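Local coordinates for ESAT-6/WXG100 secretion system protein (Streptococcus gallolyticus, PDB 7JQE) that is a subunit of the bacterial type VIIb secretion system, with an elongated extracellular region, and probably takes part in toxin export, at residues S202-A206 / A207-A211. Numbering follows the deposited sequence.
Sequences SVDVA and ASDYA
Tyr210 reaches back along the chain and gives its phenol proton to the carbonyl of Asp204. Tyr210 OH lies 2.6 Å from Asp204 O. The donor lies in the carbonyl plane, on a lone pair, with a C=O...OH angle of 140°. The tyrosine ring presents its edge to the backbone here. Tyr210 CD1 comes to 3.2 Å from Ala206 O, and Tyr210 CE1 lies equally near Asp204 O. A water completes the clasp: it accepts from Asp204 N and donates to Tyr210 OH at 2.6 Å. The phenol oxygen is thus gripped by two bonds, one given and one received, which hold the hydroxyl against the turn. This is the tight, buried part.

The Asp204 side chain shapes the same bend. With CG anti to the backbone N (chi1 -176°), Asp204 OD1 accepts from Ala206 N at 3.0 Å and closes an Asx turn. The other oxygen, OD2, is bonded by the backbone N of Gly252.

The exposed side is looser. Asp209 N makes only a weak bond to Ala206 O, at 3.2 Å. The carboxylates of Asp204 and Asp209 stand nearly perpendicular, their OD2 atoms 3.5 Å apart. Such closeness of like charges may raise the proton affinity of one of them; the Gly252 bond would partly offset this at Asp204.

The loop that carries this turn joins helix 191-200 to helix 211-219. Val205, Ala207 and Tyr210 pack on helix 225-244, while Val203 and Tyr210 touch Ile416 of helix 396-427.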
loop_
_atom_site.group_PDB
_atom_site.type_symbol
_atom_site.label_atom_id
_atom_site.label_comp_id
_atom_site.label_asym_id
_atom_site.label_seq_id
_atom_site.Cartn_x
_atom_site.Cartn_y
_atom_site.Cartn_z
ATOM N N SER A 202 -3.243 -14.512 7.997
ATOM C CA SER A 202 -2.825 -14.584 9.392
ATOM C C SER A 202 -3.243 -13.338 10.168
ATOM O O SER A 202 -2.624 -12.987 11.175
ATOM C CB SER A 202 -1.316 -14.795 9.490
ATOM O OG SER A 202 -0.618 -13.665 9.007
ATOM N N VAL A 203 -4.299 -12.669 9.716
ATOM C CA VAL A 203 -4.798 -11.460 10.357
ATOM C C VAL A 203 -6.249 -11.672 10.763
ATOM O O VAL A 203 -7.008 -12.375 10.087
ATOM C CB VAL A 203 -4.659 -10.237 9.426
ATOM C CG1 VAL A 203 -5.394 -9.043 10.002
ATOM C CG2 VAL A 203 -3.193 -9.915 9.203
ATOM N N ASP A 204 -6.632 -11.062 11.881
ATOM C CA ASP A 204 -7.994 -11.117 12.399
ATOM C C ASP A 204 -8.657 -9.777 12.118
ATOM O O ASP A 204 -8.237 -8.753 12.666
ATOM C CB ASP A 204 -7.989 -11.427 13.899
ATOM C CG ASP A 204 -9.385 -11.603 14.476
ATOM O OD1 ASP A 204 -10.358 -11.086 13.894
ATOM O OD2 ASP A 204 -9.507 -12.256 15.536
ATOM N N VAL A 205 -9.691 -9.784 11.267
ATOM C CA VAL A 205 -10.286 -8.532 10.792
ATOM C C VAL A 205 -11.456 -8.052 11.638
ATOM O O VAL A 205 -11.923 -6.920 11.438
ATOM C CB VAL A 205 -10.762 -8.654 9.330
ATOM C CG1 VAL A 205 -9.636 -9.161 8.450
ATOM C CG2 VAL A 205 -11.971 -9.567 9.244
ATOM N N ALA A 206 -11.951 -8.866 12.566
ATOM C CA ALA A 206 -13.014 -8.443 13.475
ATOM C C ALA A 206 -12.451 -7.410 14.443
ATOM O O ALA A 206 -11.726 -7.749 15.379
ATOM C CB ALA A 206 -13.586 -9.641 14.224
ATOM N N ALA A 207 -12.793 -6.138 14.225
ATOM C CA ALA A 207 -12.218 -5.068 15.034
ATOM C C ALA A 207 -12.660 -5.150 16.489
ATOM O O ALA A 207 -11.905 -4.761 17.387
ATOM C CB ALA A 207 -12.590 -3.710 14.446
ATOM N N SER A 208 -13.874 -5.645 16.745
ATOM C CA SER A 208 -14.365 -5.730 18.118
ATOM C C SER A 208 -13.438 -6.573 18.987
ATOM O O SER A 208 -13.255 -6.283 20.175
ATOM C CB SER A 208 -15.780 -6.309 18.134
ATOM O OG SER A 208 -16.617 -5.630 17.215
ATOM N N ASP A 209 -12.847 -7.622 18.413
ATOM C CA ASP A 209 -11.926 -8.465 19.166
ATOM C C ASP A 209 -10.693 -7.712 19.649
ATOM O O ASP A 209 -9.908 -8.279 20.415
ATOM C CB ASP A 209 -11.497 -9.663 18.315
ATOM C CG ASP A 209 -12.558 -10.750 18.257
ATOM O OD1 ASP A 209 -13.668 -10.539 18.799
ATOM O OD2 ASP A 209 -12.277 -11.821 17.673
ATOM N N TYR A 210 -10.499 -6.465 19.225
ATOM C CA TYR A 210 -9.347 -5.672 19.629
ATOM C C TYR A 210 -9.645 -4.724 20.785
ATOM O O TYR A 210 -8.712 -4.115 21.320
ATOM C CB TYR A 210 -8.820 -4.865 18.435
ATOM C CG TYR A 210 -8.191 -5.707 17.345
ATOM C CD1 TYR A 210 -8.969 -6.510 16.518
ATOM C CD2 TYR A 210 -6.818 -5.695 17.138
ATOM C CE1 TYR A 210 -8.395 -7.278 15.521
ATOM C CE2 TYR A 210 -6.235 -6.463 16.146
ATOM C CZ TYR A 210 -7.028 -7.249 15.337
ATOM O OH TYR A 210 -6.452 -8.012 14.347
ATOM N N ALA A 211 -10.912 -4.599 21.187
ATOM C CA ALA A 211 -11.308 -3.611 22.186
ATOM C C ALA A 211 -10.438 -3.683 23.434
ATOM O O ALA A 211 -9.793 -2.701 23.815
ATOM C CB ALA A 211 -12.780 -3.803 22.550
HETATM O O HOH W 1 -4.823 -9.938 13.956
#